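Local coordinates for hypothetical protein PH1505 (Pyrococcus horikoshii, PDB 2CYJ) that is of unknown function, a conserved archaeal member of the DUF498 (Mth938-like) family built around a mixed beta sheet, at residues E51-Y56 with K82-K87. Numbering follows the deposited sequence.
Sequences EELEKY and KLVEDK
Leu83 of helix 78-83 lays its CD2 methyl on helix 50-54, in the angle between Leu53 and Glu54. That methyl lies 4.2 Å from Leu53 CG and 4.0 Å from Glu54 N, so one branch touches both a side chain and the backbone. With CG anti to the backbone N (chi1 -164°), the isobutyl group of Leu83 extends toward the other helix, and the Leu53 and Leu83 side chains run antiparallel, one alongside the other. Of the Glu54 side chain, it is CB that meets Leu83 CD2, at 4.2 Å; a bend at chi2 (-86°) carries the carboxylate away from the leucine, which suits a charged residue at an exposed margin. Deeper in, Leu53 CD2 meets Val84 CG1 at 4.2 Å. Branched aliphatic side chains suit the place, offering methyls on more than one side: Leu53 also packs on Ile113 of strand 110-115, and Val84 on Phe61.

Beyond this shell, Tyr56 OH donates to Glu52 OE1 over 2.6 Å, using the anti lone pair of OE1; Arg33 forms a salt bridge to the same oxygen and Ser38 a hydrogen bond to OE2. A type I turn from Val84 to Lys87 leads toward strand 88-92, at the margin of the mixed sheet. The contact, plain packing of helix 50-54 against the approach to that strand, is van der Waals alone and buries 155 Å², so it probably owes its modest strength to shape fit and the burial of Leu53 and Val84.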
loop_
_atom_site.group_PDB
_atom_site.type_symbol
_atom_site.label_atom_id
_atom_site.label_comp_id
_atom_site.label_asym_id
_atom_site.label_seq_id
_atom_site.Cartn_x
_atom_site.Cartn_y
_atom_site.Cartn_z
ATOM N N GLU A 51 13.804 3.903 -0.330
ATOM C CA GLU A 51 14.364 3.217 0.826
ATOM C C GLU A 51 13.261 2.468 1.562
ATOM O O GLU A 51 13.488 1.382 2.102
ATOM C CB GLU A 51 15.033 4.213 1.778
ATOM C CG GLU A 51 16.321 4.832 1.234
ATOM C CD GLU A 51 16.098 6.027 0.307
ATOM O OE1 GLU A 51 14.935 6.386 0.020
ATOM O OE2 GLU A 51 17.106 6.617 -0.135
ATOM N N GLU A 52 12.063 3.048 1.594
ATOM C CA GLU A 52 10.961 2.380 2.260
ATOM C C GLU A 52 10.411 1.257 1.379
ATOM O O GLU A 52 10.234 0.131 1.841
ATOM C CB GLU A 52 9.821 3.355 2.604
ATOM C CG GLU A 52 8.673 2.633 3.338
ATOM C CD GLU A 52 7.414 3.457 3.553
ATOM O OE1 GLU A 52 6.367 2.837 3.846
ATOM O OE2 GLU A 52 7.459 4.698 3.441
ATOM N N LEU A 53 10.141 1.556 0.110
ATOM C CA LEU A 53 9.580 0.546 -0.783
ATOM C C LEU A 53 10.418 -0.727 -0.888
ATOM O O LEU A 53 9.883 -1.830 -0.960
ATOM C CB LEU A 53 9.355 1.140 -2.178
ATOM C CG LEU A 53 8.742 0.226 -3.244
ATOM C CD1 LEU A 53 7.422 -0.374 -2.744
ATOM C CD2 LEU A 53 8.519 1.031 -4.510
ATOM N N GLU A 54 11.735 -0.582 -0.888
ATOM C CA GLU A 54 12.610 -1.736 -0.998
ATOM C C GLU A 54 12.384 -2.740 0.127
ATOM O O GLU A 54 12.575 -3.940 -0.071
ATOM C CB GLU A 54 14.073 -1.268 -1.025
ATOM C CG GLU A 54 15.113 -2.362 -1.294
ATOM C CD GLU A 54 15.558 -3.105 -0.043
ATOM O OE1 GLU A 54 15.318 -2.611 1.080
ATOM O OE2 GLU A 54 16.175 -4.185 -0.187
ATOM N N LYS A 55 11.966 -2.260 1.299
ATOM C CA LYS A 55 11.721 -3.155 2.432
ATOM C C LYS A 55 10.539 -4.084 2.184
ATOM O O LYS A 55 10.406 -5.103 2.859
ATOM C CB LYS A 55 11.444 -2.372 3.727
ATOM C CG LYS A 55 12.539 -1.416 4.169
ATOM C CD LYS A 55 13.839 -2.151 4.423
ATOM C CE LYS A 55 14.897 -1.198 4.935
ATOM N NZ LYS A 55 16.147 -1.917 5.283
ATOM N N TYR A 56 9.690 -3.749 1.213
ATOM C CA TYR A 56 8.511 -4.562 0.936
ATOM C C TYR A 56 8.712 -5.529 -0.210
ATOM O O TYR A 56 7.782 -6.243 -0.582
ATOM C CB TYR A 56 7.308 -3.664 0.647
ATOM C CG TYR A 56 7.094 -2.611 1.705
ATOM C CD1 TYR A 56 6.710 -1.321 1.358
ATOM C CD2 TYR A 56 7.328 -2.891 3.053
ATOM C CE1 TYR A 56 6.573 -0.319 2.329
ATOM C CE2 TYR A 56 7.187 -1.896 4.031
ATOM C CZ TYR A 56 6.814 -0.617 3.656
ATOM O OH TYR A 56 6.683 0.364 4.604
ATOM N N LYS A 82 10.620 3.941 -10.221
ATOM C CA LYS A 82 11.687 3.340 -11.018
ATOM C C LYS A 82 12.002 1.928 -10.517
ATOM O O LYS A 82 12.267 1.013 -11.300
ATOM C CB LYS A 82 12.945 4.208 -10.935
ATOM C CG LYS A 82 14.106 3.734 -11.800
ATOM C CD LYS A 82 13.898 4.099 -13.258
ATOM C CE LYS A 82 15.114 3.721 -14.092
ATOM N NZ LYS A 82 14.957 4.126 -15.514
ATOM N N LEU A 83 11.967 1.760 -9.203
ATOM C CA LEU A 83 12.253 0.481 -8.571
ATOM C C LEU A 83 11.302 -0.615 -9.063
ATOM O O LEU A 83 11.693 -1.780 -9.167
ATOM C CB LEU A 83 12.156 0.653 -7.051
ATOM C CG LEU A 83 12.751 -0.401 -6.122
ATOM C CD1 LEU A 83 14.195 -0.697 -6.518
ATOM C CD2 LEU A 83 12.682 0.124 -4.691
ATOM N N VAL A 84 10.064 -0.240 -9.381
ATOM C CA VAL A 84 9.063 -1.195 -9.858
ATOM C C VAL A 84 8.547 -0.863 -11.259
ATOM O O VAL A 84 7.399 -1.147 -11.598
ATOM C CB VAL A 84 7.866 -1.262 -8.877
ATOM C CG1 VAL A 84 8.315 -1.890 -7.563
ATOM C CG2 VAL A 84 7.316 0.128 -8.626
ATOM N N GLU A 85 9.415 -0.279 -12.077
ATOM C CA GLU A 85 9.039 0.109 -13.426
ATOM C C GLU A 85 8.651 -1.083 -14.312
ATOM O O GLU A 85 7.982 -0.906 -15.327
ATOM C CB GLU A 85 10.175 0.924 -14.059
ATOM C CG GLU A 85 11.433 0.133 -14.330
ATOM C CD GLU A 85 12.534 0.978 -14.955
ATOM O OE1 GLU A 85 12.210 1.999 -15.593
ATOM O OE2 GLU A 85 13.720 0.606 -14.819
ATOM N N ASP A 86 9.045 -2.290 -13.919
ATOM C CA ASP A 86 8.710 -3.490 -14.689
ATOM C C ASP A 86 7.402 -4.124 -14.224
ATOM O O ASP A 86 7.003 -5.177 -14.719
ATOM C CB ASP A 86 9.848 -4.518 -14.589
ATOM C CG ASP A 86 10.103 -4.981 -13.166
ATOM O OD1 ASP A 86 9.916 -4.175 -12.228
ATOM O OD2 ASP A 86 10.511 -6.147 -12.982
ATOM N N LYS A 87 6.725 -3.470 -13.286
ATOM C CA LYS A 87 5.472 -3.984 -12.745
ATOM C C LYS A 87 4.267 -3.123 -13.128
ATOM O O LYS A 87 4.415 -2.016 -13.652
ATOM C CB LYS A 87 5.566 -4.043 -11.216
ATOM C CG LYS A 87 6.753 -4.824 -10.672
ATOM C CD LYS A 87 6.725 -6.272 -11.129
ATOM C CE LYS A 87 7.774 -7.106 -10.406
ATOM N NZ LYS A 87 7.754 -8.520 -10.868
#